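Local coordinates for oligopeptide-binding protein appA (Bacillus subtilis, PDB 1XOC) that binds oligopeptides, including a nonapeptide, and hands them to an ABC-type permease for import, a route that can replace the OPP system in sporulation and competence, at residues Pro425-Ile430 with Gln472-Ile477; Tyr39-Ala44 with Lys438-Val443; Ile269-Lys274 with Lys282-Leu287; Leu63-Ser68 with Phe148-Leu153. All blocks are in the same frame, centred on the assembly; numbering follows the deposited sequence. Where two conformers were deposited one is given.

Contact 1 of 4, residues Pro425-Ile430 with Gln472-Ile477; sequences PDQYDI and QIYQKI
Two successive bends in Gln-427, at chi1 (-58°, CG opposite the carbonyl carbon) and chi2 (-53°), fold its side chain back on itself, so that CB and CG lie against helix 463-480 while the carboxamide turns to the rim of Tyr-474. In this periplasmic-binding-protein fold the contact sets the turn that leads into the short helix 428-431 against that long helix. The three residues that touch, Gln-427, Tyr-474 and Ile-477, are buried, yet no hydrogen bond crosses between the segments, and the fit is by van der Waals contact. Gln-427 OE1 is 4.3 Å from Tyr-474 CE2, near the ring plane, so it meets the edge of the aromatic ring. One turn further along, Ile-477 CD1 comes within 4.3 Å of Gln-427 CB. Ile-473 CG2 stays slightly more distant, 4.6 Å from Gln-427 CG.

The backbone is held by polar groups of the same helix: Tyr-466 OH bonds to Pro-425 O and Tyr-470 OH to Gln-427 N. With Tyr-474, these residues are spaced four apart, so one side of helix 463-480 presents three tyrosines to the segment. Downstream, Ile-430 packs on a polar side chain of the bound peptide. Asp-426 caps the entry to the short helix and also forms a salt bridge with Lys-458. Its OD2 receives Tyr-428 N at 2.9 Å, with an N-H...O angle of 163°, from above the carboxylate plane.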
# COMPACT_ATOMS: atom_id res chain seq x y z
N PRO A 425 12.69 -3.78 0.84
CA PRO A 425 12.33 -3.87 2.26
C PRO A 425 13.06 -2.82 3.09
O PRO A 425 14.27 -2.91 3.27
CB PRO A 425 12.77 -5.30 2.62
CG PRO A 425 13.94 -5.53 1.75
CD PRO A 425 13.61 -4.86 0.44
N ASP A 426 12.32 -1.82 3.58
CA ASP A 426 12.88 -0.77 4.45
C ASP A 426 11.70 -0.18 5.27
O ASP A 426 10.75 0.43 4.70
CB ASP A 426 13.66 0.31 3.65
CG ASP A 426 14.29 1.42 4.56
OD1 ASP A 426 15.09 2.28 4.06
OD2 ASP A 426 14.01 1.41 5.78
N GLN A 427 11.77 -0.39 6.58
CA GLN A 427 10.73 -0.04 7.55
C GLN A 427 10.75 1.43 7.95
O GLN A 427 9.87 1.88 8.68
CB GLN A 427 10.93 -0.85 8.84
CG GLN A 427 10.92 -2.36 8.66
CD GLN A 427 9.72 -2.83 7.95
OE1 GLN A 427 9.82 -3.58 6.97
NE2 GLN A 427 8.56 -2.37 8.41
N TYR A 428 11.76 2.16 7.52
CA TYR A 428 11.93 3.57 7.84
C TYR A 428 10.65 4.37 7.51
O TYR A 428 10.22 5.21 8.29
CB TYR A 428 13.13 4.11 7.08
CG TYR A 428 13.43 5.57 7.27
CD1 TYR A 428 14.39 6.01 8.17
CD2 TYR A 428 12.77 6.53 6.50
CE1 TYR A 428 14.67 7.37 8.29
CE2 TYR A 428 13.05 7.87 6.62
CZ TYR A 428 13.98 8.28 7.53
OH TYR A 428 14.26 9.63 7.63
N ASP A 429 10.06 4.12 6.34
CA ASP A 429 8.95 4.93 5.85
C ASP A 429 7.76 4.87 6.80
O ASP A 429 6.99 5.83 6.90
CB ASP A 429 8.51 4.50 4.43
CG ASP A 429 9.49 4.90 3.34
OD1 ASP A 429 10.46 5.64 3.64
OD2 ASP A 429 9.30 4.50 2.14
N ILE A 430 7.60 3.74 7.47
CA ILE A 430 6.43 3.47 8.30
C ILE A 430 6.68 3.66 9.80
O ILE A 430 5.79 4.08 10.52
CB ILE A 430 5.90 2.03 8.01
CG1 ILE A 430 5.37 1.96 6.55
CG2 ILE A 430 4.83 1.64 8.99
CD1 ILE A 430 5.01 0.53 6.10
N GLN A 472 17.74 -6.89 14.29
CA GLN A 472 17.60 -6.03 15.45
C GLN A 472 16.41 -5.09 15.34
O GLN A 472 15.77 -4.80 16.34
CB GLN A 472 18.84 -5.18 15.65
CG GLN A 472 20.08 -5.96 15.95
CD GLN A 472 21.26 -5.05 16.21
OE1 GLN A 472 21.20 -4.19 17.10
NE2 GLN A 472 22.33 -5.22 15.44
N ILE A 473 16.15 -4.58 14.15
CA ILE A 473 15.02 -3.66 13.94
C ILE A 473 13.71 -4.41 14.14
O ILE A 473 12.82 -3.94 14.84
CB ILE A 473 15.09 -3.00 12.55
CG1 ILE A 473 16.26 -2.03 12.49
CG2 ILE A 473 13.81 -2.24 12.24
CD1 ILE A 473 16.70 -1.62 11.06
N TYR A 474 13.59 -5.58 13.53
CA TYR A 474 12.43 -6.44 13.75
C TYR A 474 12.20 -6.76 15.22
O TYR A 474 11.07 -6.72 15.69
CB TYR A 474 12.61 -7.73 12.97
CG TYR A 474 12.57 -7.57 11.48
CD1 TYR A 474 13.38 -8.34 10.67
CD2 TYR A 474 11.68 -6.68 10.86
CE1 TYR A 474 13.34 -8.22 9.31
CE2 TYR A 474 11.64 -6.55 9.50
CZ TYR A 474 12.45 -7.34 8.73
OH TYR A 474 12.43 -7.22 7.39
N GLN A 475 13.26 -7.08 15.96
CA GLN A 475 13.13 -7.31 17.40
C GLN A 475 12.50 -6.12 18.12
O GLN A 475 11.63 -6.30 18.95
CB GLN A 475 14.48 -7.62 18.05
CG GLN A 475 14.99 -9.01 17.79
CD GLN A 475 14.21 -10.10 18.50
OE1 GLN A 475 14.38 -11.28 18.19
NE2 GLN A 475 13.36 -9.72 19.45
N LYS A 476 12.99 -4.92 17.83
CA LYS A 476 12.50 -3.73 18.51
C LYS A 476 11.05 -3.44 18.15
O LYS A 476 10.25 -3.13 19.03
CB LYS A 476 13.39 -2.52 18.22
CG LYS A 476 14.76 -2.63 18.87
CD LYS A 476 15.45 -1.28 19.03
CE LYS A 476 16.74 -1.39 19.83
NZ LYS A 476 16.53 -1.74 21.27
N ILE A 477 10.70 -3.54 16.88
CA ILE A 477 9.31 -3.31 16.47
C ILE A 477 8.39 -4.36 17.10
O ILE A 477 7.32 -4.04 17.63
CB ILE A 477 9.17 -3.27 14.93
CG1 ILE A 477 9.94 -2.06 14.41
CG2 ILE A 477 7.69 -3.19 14.50
CD1 ILE A 477 10.20 -2.05 12.95

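Contact 2 of 4, residues Tyr39-Ala44 with Lys438-Val443; sequences YSTDDA and KGLNYV
The peptide-binding site of this solute-binding protein takes in both sides of the contact: Thr-41 and Asp-43 make backbone hydrogen bonds to the bound peptide, and Tyr-442 OH makes a weak one to a polar side chain on it. Segments almost 400 residues apart in sequence thus meet beside the ligand. The buried interface is small and centres on Thr-41. Its CB lies 3.8 Å from Tyr-442 OH, the threonine branch point resting against the end of the phenol, while its CG2 reaches 4.3 Å from Leu-440 CD2 in an apolar contact. A chi1 of 60° puts Thr-41 OG1 between the backbone N and the carbonyl carbon, and it comes to 3.9 Å from Tyr-442 OH.

Neither segment donates a hydrogen bond to the other. Asn-406 serves both instead: its OD1 bonds to Tyr-442 OH, and its ND2 makes a weak bond to Thr-41 OG1, so one carboxamide spans the two hydroxyls. Asp-42 next door is the N-cap of helix 43-52. Its OD1 takes a weak bond from Ala-44 N and a regular hydrogen bond from Trp-398 NE1.

On the other segment, Asn-441 is the centre of an inverse gamma turn, closed by a weak bond of 3.0 Å from Tyr-442 N to Leu-440 O. That same carbonyl oxygen lies 3.7 Å above the Tyr-442 ring plane, displaced toward the rim.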
# COMPACT_ATOMS: atom_id res chain seq x y z
N TYR A 39 1.33 12.35 -4.43
CA TYR A 39 0.37 12.63 -3.40
C TYR A 39 -0.43 11.44 -2.89
O TYR A 39 -0.85 11.45 -1.73
CB TYR A 39 -0.59 13.73 -3.90
CG TYR A 39 0.17 15.00 -4.21
CD1 TYR A 39 0.49 15.36 -5.52
CD2 TYR A 39 0.65 15.80 -3.19
CE1 TYR A 39 1.24 16.52 -5.76
CE2 TYR A 39 1.38 16.94 -3.43
CZ TYR A 39 1.69 17.30 -4.73
OH TYR A 39 2.43 18.46 -4.92
N SER A 40 -0.70 10.47 -3.72
CA SER A 40 -1.49 9.35 -3.30
C SER A 40 -0.79 8.50 -2.25
O SER A 40 0.44 8.36 -2.28
CB SER A 40 -1.93 8.50 -4.47
OG SER A 40 -0.82 7.96 -5.14
N THR A 41 -1.58 7.91 -1.36
CA THR A 41 -1.04 7.00 -0.34
C THR A 41 -1.70 5.62 -0.36
O THR A 41 -1.33 4.77 0.45
CB THR A 41 -1.06 7.59 1.08
OG1 THR A 41 -2.42 7.88 1.45
CG2 THR A 41 -0.24 8.89 1.19
N ASP A 42 -2.65 5.41 -1.27
CA ASP A 42 -3.54 4.23 -1.21
C ASP A 42 -3.48 3.39 -2.48
O ASP A 42 -3.25 3.91 -3.58
CB ASP A 42 -4.98 4.63 -0.87
CG ASP A 42 -5.71 5.27 -2.02
OD1 ASP A 42 -6.54 4.56 -2.63
OD2 ASP A 42 -5.44 6.44 -2.34
N ASP A 43 -3.72 2.10 -2.34
CA ASP A 43 -3.57 1.20 -3.46
C ASP A 43 -4.58 1.39 -4.59
O ASP A 43 -4.29 1.13 -5.74
CB ASP A 43 -3.66 -0.23 -2.99
CG ASP A 43 -2.69 -1.12 -3.73
OD1 ASP A 43 -1.49 -0.75 -3.87
OD2 ASP A 43 -3.14 -2.19 -4.20
N ALA A 44 -5.76 1.88 -4.29
CA ALA A 44 -6.75 2.09 -5.34
C ALA A 44 -6.28 3.18 -6.28
O ALA A 44 -6.39 3.07 -7.52
CB ALA A 44 -8.09 2.44 -4.71
N LYS A 438 4.71 14.27 8.53
CA LYS A 438 4.30 14.38 7.13
C LYS A 438 4.40 13.08 6.34
O LYS A 438 4.35 13.13 5.13
CB LYS A 438 5.10 15.46 6.40
CG LYS A 438 5.31 16.77 7.13
CD LYS A 438 6.33 17.65 6.41
CE LYS A 438 6.44 19.01 7.05
NZ LYS A 438 7.11 19.99 6.13
N GLY A 439 4.54 11.94 7.01
CA GLY A 439 4.65 10.65 6.34
C GLY A 439 3.68 9.60 6.81
O GLY A 439 2.57 9.91 7.25
N LEU A 440 4.11 8.34 6.72
CA LEU A 440 3.23 7.21 6.94
C LEU A 440 3.25 6.60 8.35
O LEU A 440 2.70 5.53 8.56
CB LEU A 440 3.60 6.11 5.94
CG LEU A 440 3.72 6.48 4.46
CD1 LEU A 440 3.93 5.22 3.60
CD2 LEU A 440 2.53 7.22 3.97
N ASN A 441 3.85 7.31 9.31
CA ASN A 441 3.86 6.83 10.71
C ASN A 441 2.62 7.39 11.39
O ASN A 441 2.69 8.23 12.31
CB ASN A 441 5.18 7.22 11.42
CG ASN A 441 5.37 6.54 12.79
OD1 ASN A 441 4.43 6.00 13.38
ND2 ASN A 441 6.61 6.58 13.28
N TYR A 442 1.48 6.83 10.98
CA TYR A 442 0.18 7.33 11.36
C TYR A 442 -0.11 7.08 12.82
O TYR A 442 -1.00 7.73 13.36
CB TYR A 442 -0.91 6.62 10.56
CG TYR A 442 -0.82 6.75 9.05
CD1 TYR A 442 -0.44 7.93 8.44
CD2 TYR A 442 -1.13 5.66 8.23
CE1 TYR A 442 -0.39 8.05 7.05
CE2 TYR A 442 -1.09 5.78 6.85
CZ TYR A 442 -0.72 6.96 6.26
OH TYR A 442 -0.69 7.07 4.87
N VAL A 443 0.57 6.12 13.43
CA VAL A 443 0.29 5.74 14.83
C VAL A 443 1.19 6.43 15.87
O VAL A 443 1.10 6.13 17.07
CB VAL A 443 0.34 4.20 15.04
CG1 VAL A 443 -0.79 3.50 14.26
CG2 VAL A 443 1.72 3.63 14.68

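Contact 3 of 4, residues Ile269-Lys274 with Lys282-Leu287; sequences IGWNEK and KVRQAL
From Trp-271 at the end of strand 265-271, CB meets the aliphatic part of Arg-284, 4.1 Å from its CD. With chi1 at -53°, CG stands opposite the carbonyl carbon and the indole extends toward helix 281-289. On the pyrrole side, NE1 finds its hydrogen-bond partner in Thr-484 OG1. Farther out, Trp-271 CZ2 is 3.8 Å from Leu-287 CB, and the six-membered ring receives Leu-287 CD1 in a CH-pi contact, 3.7 Å from the centroid and 1° off the normal. Ile-269 CG2 presses on the opposite face, 3.6 Å above the indole plane, so the ring is sandwiched between a residue of its own strand and one of the helix. A serine in its place would probably leave a gap between Ile-269 and Leu-287 and Thr-484 OG1 without its indole partner.

Beyond the strand, the charged pair closes the beta-to-alpha connection. The Glu-273 carboxylate and Arg-284 guanidinium planes are stacked, 8° apart, and Glu-273 OE1 is 3.4 Å from Arg-284 NH1. OE1 lies over the guanidinium centre, so the salt bridge involves charge alone. The guanidinium N-H groups are used by main-chain oxygens: NE by Gln-481, NH2 by Asp-480 and NH1 by Phe-278. Carbonyls thus probably fix the orientation of this buried cation, while the stacked carboxylate is likely to help balance its charge.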
# COMPACT_ATOMS: atom_id res chain seq x y z
N ILE A 269 -3.66 -4.21 13.34
CA ILE A 269 -4.34 -3.16 14.07
C ILE A 269 -3.35 -2.08 14.43
O ILE A 269 -2.36 -2.33 15.08
CB ILE A 269 -4.98 -3.69 15.36
CG1 ILE A 269 -5.86 -4.89 15.07
CG2 ILE A 269 -5.74 -2.58 16.07
CD1 ILE A 269 -6.37 -5.58 16.31
N GLY A 270 -3.65 -0.87 13.98
CA GLY A 270 -2.85 0.28 14.34
C GLY A 270 -3.37 0.97 15.58
O GLY A 270 -4.49 1.42 15.60
N TRP A 271 -2.53 1.04 16.60
CA TRP A 271 -2.88 1.68 17.86
C TRP A 271 -2.33 3.11 17.90
O TRP A 271 -1.14 3.30 17.98
CB TRP A 271 -2.29 0.88 19.03
CG TRP A 271 -2.61 -0.58 19.06
CD1 TRP A 271 -1.74 -1.61 18.90
CD2 TRP A 271 -3.87 -1.18 19.33
NE1 TRP A 271 -2.39 -2.81 19.01
CE2 TRP A 271 -3.70 -2.57 19.28
CE3 TRP A 271 -5.14 -0.68 19.60
CZ2 TRP A 271 -4.74 -3.45 19.51
CZ3 TRP A 271 -6.17 -1.56 19.82
CH2 TRP A 271 -5.97 -2.93 19.77
N ASN A 272 -3.21 4.10 17.83
CA ASN A 272 -2.76 5.49 17.72
C ASN A 272 -2.22 5.98 19.05
O ASN A 272 -2.96 6.15 20.00
CB ASN A 272 -3.91 6.39 17.27
CG ASN A 272 -3.45 7.77 16.86
OD1 ASN A 272 -4.19 8.53 16.25
ND2 ASN A 272 -2.21 8.08 17.16
N GLU A 273 -0.90 6.21 19.11
CA GLU A 273 -0.24 6.64 20.36
C GLU A 273 -0.48 8.13 20.71
O GLU A 273 -0.05 8.61 21.77
CB GLU A 273 1.24 6.29 20.32
CG GLU A 273 1.46 4.81 20.09
CD GLU A 273 2.88 4.38 20.16
OE1 GLU A 273 3.21 3.36 19.51
OE2 GLU A 273 3.67 5.05 20.86
N LYS A 274 -1.20 8.85 19.85
CA LYS A 274 -1.78 10.14 20.24
C LYS A 274 -2.82 9.92 21.32
O LYS A 274 -3.04 10.79 22.17
CB LYS A 274 -2.45 10.84 19.06
CG LYS A 274 -1.58 11.76 18.30
CD LYS A 274 -2.37 12.47 17.20
CE LYS A 274 -2.95 13.79 17.65
NZ LYS A 274 -4.04 14.23 16.71
N LYS A 282 3.49 -1.61 27.44
CA LYS A 282 2.96 -2.79 28.13
C LYS A 282 1.47 -3.00 27.85
O LYS A 282 1.01 -4.14 27.72
CB LYS A 282 3.24 -2.73 29.64
CG LYS A 282 3.26 -4.11 30.25
CD LYS A 282 3.94 -4.15 31.59
CE LYS A 282 2.93 -4.02 32.67
NZ LYS A 282 1.95 -5.09 32.48
N VAL A 283 0.73 -1.90 27.73
CA VAL A 283 -0.68 -1.96 27.34
C VAL A 283 -0.83 -2.53 25.92
O VAL A 283 -1.64 -3.43 25.71
CB VAL A 283 -1.38 -0.58 27.50
CG1 VAL A 283 -2.76 -0.54 26.80
CG2 VAL A 283 -1.52 -0.24 28.98
N ARG A 284 -0.06 -2.01 24.97
CA ARG A 284 -0.10 -2.53 23.60
C ARG A 284 0.24 -4.02 23.55
O ARG A 284 -0.43 -4.79 22.86
CB ARG A 284 0.81 -1.75 22.66
CG ARG A 284 0.39 -0.31 22.50
CD ARG A 284 1.09 0.34 21.34
NE ARG A 284 2.55 0.24 21.44
CZ ARG A 284 3.34 1.12 22.06
NH1 ARG A 284 2.83 2.18 22.67
NH2 ARG A 284 4.64 0.92 22.09
N GLN A 285 1.25 -4.44 24.31
CA GLN A 285 1.59 -5.86 24.41
C GLN A 285 0.43 -6.68 24.99
O GLN A 285 0.19 -7.81 24.57
CB GLN A 285 2.84 -6.05 25.27
CG GLN A 285 4.13 -5.52 24.67
CD GLN A 285 5.31 -5.65 25.60
OE1 GLN A 285 6.46 -5.62 25.17
NE2 GLN A 285 5.04 -5.80 26.90
N ALA A 286 -0.25 -6.11 25.98
CA ALA A 286 -1.41 -6.75 26.60
C ALA A 286 -2.56 -6.93 25.61
O ALA A 286 -3.24 -7.96 25.62
CB ALA A 286 -1.87 -5.94 27.79
N LEU A 287 -2.79 -5.93 24.77
CA LEU A 287 -3.87 -5.99 23.78
C LEU A 287 -3.62 -7.12 22.79
O LEU A 287 -4.51 -7.89 22.46
CB LEU A 287 -4.02 -4.66 23.05
CG LEU A 287 -4.50 -3.47 23.87
CD1 LEU A 287 -4.21 -2.15 23.17
CD2 LEU A 287 -5.97 -3.58 24.15

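Contact 4 of 4, residues Leu63-Ser68 with Phe148-Leu153; sequences LNVKLS and FYNNAL
Val-65, the first residue of a strand, and Asn-150, in helix 147-155, bring their CA atoms to 6.9 Å, the nearest backbone approach of the two segments. The helix is locally widened into a pi-type turn at 148-152. Phe-148 O accepts from Leu-153 N at 3.3 Å and, weakly, from Ala-152 N at 3.1 Å, a bifurcated pattern that marks the extra residue in the turn.

Val-65 opens strand 65-76 of an antiparallel sheet, with both methyl groups directed at the helix. CG1 lies opposite the backbone N (chi1 176°) and comes obliquely onto the Tyr-149 ring, Val-65 CG1 being 3.8 Å from CE1 and equally far from OH. The tyrosine reaches it because its own CG also stands opposite N (chi1 180°), and it also touches Ile-73 of strand 65-76. The other branch, Val-65 CG2, is 3.9 Å from Asn-150 OD1, the side chains crossing at about a right angle. Asn-150 ND2 bonds to Gly-146 O, which probably steadies OD1 beside the methyl. A glycine in place of Tyr-149 would probably strip Val-65 CG1 of its aromatic partner and open a gap beside Ile-73.

Next along the helix, Asn-151 OD1 bonds to the backbone of the bound peptide. With no hydrogen bond between the two segments, the join rests on van der Waals contact, apolar at Tyr-149 and methyl against amide oxygen at Asn-150, so that at this partly exposed place the fit depends on shape rather than on directed bonds.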
# COMPACT_ATOMS: atom_id res chain seq x y z
N LEU A 63 9.98 -9.68 -8.44
CA LEU A 63 10.44 -8.58 -7.60
C LEU A 63 11.84 -8.10 -8.00
O LEU A 63 12.63 -7.62 -7.17
CB LEU A 63 10.30 -8.92 -6.11
CG LEU A 63 8.87 -9.40 -5.75
CD1 LEU A 63 8.79 -9.75 -4.28
CD2 LEU A 63 7.77 -8.41 -6.15
N ASN A 64 12.11 -8.20 -9.30
CA ASN A 64 13.32 -7.65 -9.89
C ASN A 64 13.02 -6.33 -10.57
O ASN A 64 11.98 -6.17 -11.20
CB ASN A 64 13.91 -8.63 -10.91
CG ASN A 64 14.33 -9.93 -10.28
OD1 ASN A 64 14.94 -9.94 -9.22
ND2 ASN A 64 13.97 -11.03 -10.90
N VAL A 65 13.94 -5.37 -10.45
CA VAL A 65 13.80 -4.08 -11.11
C VAL A 65 14.19 -4.21 -12.58
O VAL A 65 15.27 -4.72 -12.90
CB VAL A 65 14.67 -3.02 -10.42
CG1 VAL A 65 14.61 -1.70 -11.14
CG2 VAL A 65 14.26 -2.85 -8.98
N LYS A 66 13.31 -3.78 -13.46
CA LYS A 66 13.50 -3.78 -14.91
C LYS A 66 13.36 -2.38 -15.45
O LYS A 66 12.63 -1.59 -14.91
CB LYS A 66 12.42 -4.65 -15.57
CG LYS A 66 12.40 -6.08 -15.09
CD LYS A 66 13.70 -6.76 -15.41
CE LYS A 66 13.71 -8.25 -15.12
NZ LYS A 66 15.07 -8.87 -15.25
N LEU A 67 14.03 -2.04 -16.53
CA LEU A 67 13.87 -0.76 -17.21
C LEU A 67 12.48 -0.69 -17.86
O LEU A 67 12.03 -1.69 -18.44
CB LEU A 67 14.93 -0.67 -18.33
CG LEU A 67 16.35 -0.30 -17.89
CD1 LEU A 67 16.65 -0.45 -16.38
CD2 LEU A 67 17.34 -1.07 -18.75
N SER A 68 11.82 0.47 -17.80
CA SER A 68 10.56 0.63 -18.51
C SER A 68 10.68 1.87 -19.42
O SER A 68 11.04 1.73 -20.58
CB SER A 68 9.41 0.72 -17.50
OG SER A 68 8.17 0.88 -18.18
N PHE A 148 16.22 4.77 -3.38
CA PHE A 148 16.11 5.55 -4.59
C PHE A 148 16.01 4.65 -5.82
O PHE A 148 15.01 4.71 -6.56
CB PHE A 148 17.22 6.61 -4.77
CG PHE A 148 17.05 7.37 -6.02
CD1 PHE A 148 16.04 8.31 -6.16
CD2 PHE A 148 17.78 7.07 -7.13
CE1 PHE A 148 15.86 8.96 -7.35
CE2 PHE A 148 17.56 7.72 -8.31
CZ PHE A 148 16.60 8.65 -8.41
N TYR A 149 17.04 3.85 -6.08
CA TYR A 149 16.98 2.99 -7.24
C TYR A 149 15.80 2.02 -7.18
O TYR A 149 15.17 1.71 -8.19
CB TYR A 149 18.32 2.23 -7.38
CG TYR A 149 18.35 1.31 -8.58
CD1 TYR A 149 17.99 -0.02 -8.45
CD2 TYR A 149 18.66 1.79 -9.84
CE1 TYR A 149 17.98 -0.87 -9.56
CE2 TYR A 149 18.62 0.94 -10.96
CZ TYR A 149 18.29 -0.37 -10.79
OH TYR A 149 18.28 -1.23 -11.87
N ASN A 150 15.53 1.49 -5.98
CA ASN A 150 14.67 0.30 -5.87
C ASN A 150 13.23 0.65 -5.63
O ASN A 150 12.35 -0.19 -5.81
CB ASN A 150 15.18 -0.66 -4.79
CG ASN A 150 16.50 -1.29 -5.15
OD1 ASN A 150 16.55 -2.23 -5.94
ND2 ASN A 150 17.59 -0.78 -4.57
N ASN A 151 12.99 1.88 -5.23
CA ASN A 151 11.60 2.32 -4.96
C ASN A 151 11.18 3.62 -5.66
O ASN A 151 10.10 3.69 -6.24
CB ASN A 151 11.34 2.41 -3.45
CG ASN A 151 11.15 1.06 -2.80
OD1 ASN A 151 10.65 0.11 -3.41
ND2 ASN A 151 11.54 0.96 -1.52
N ALA A 152 12.03 4.64 -5.64
CA ALA A 152 11.65 5.92 -6.23
C ALA A 152 11.44 5.80 -7.72
O ALA A 152 10.47 6.33 -8.28
CB ALA A 152 12.66 7.05 -5.93
N LEU A 153 12.35 5.10 -8.40
CA LEU A 153 12.29 4.98 -9.86
C LEU A 153 11.05 4.26 -10.38
O LEU A 153 10.59 4.56 -11.50
CB LEU A 153 13.58 4.29 -10.41
CG LEU A 153 14.80 5.15 -10.23
CD1 LEU A 153 16.03 4.36 -10.70
CD2 LEU A 153 14.74 6.45 -10.94

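Contacts 1, 2 and 3 are buried, whereas contact 4 lies at the surface, about 35 Å centre to centre from contact 3 and on the opposite side of the chain's centre. Contacts 1 and 2 share the region around helix 428-431 and touch directly, with Ile-430 O 3.3 Å from Asn-441 CB. Contact 3 is nested within the loop that contact 2 closes, and Val-443 O probably accepts from Glu-273 N (2.9 Å). Only contact 3 has a charge pair across its segments. The others have apolar or weakly polar packing. Contacts 1, 2 and 4 each include a residue that reaches the peptide, so three of the four border the ligand.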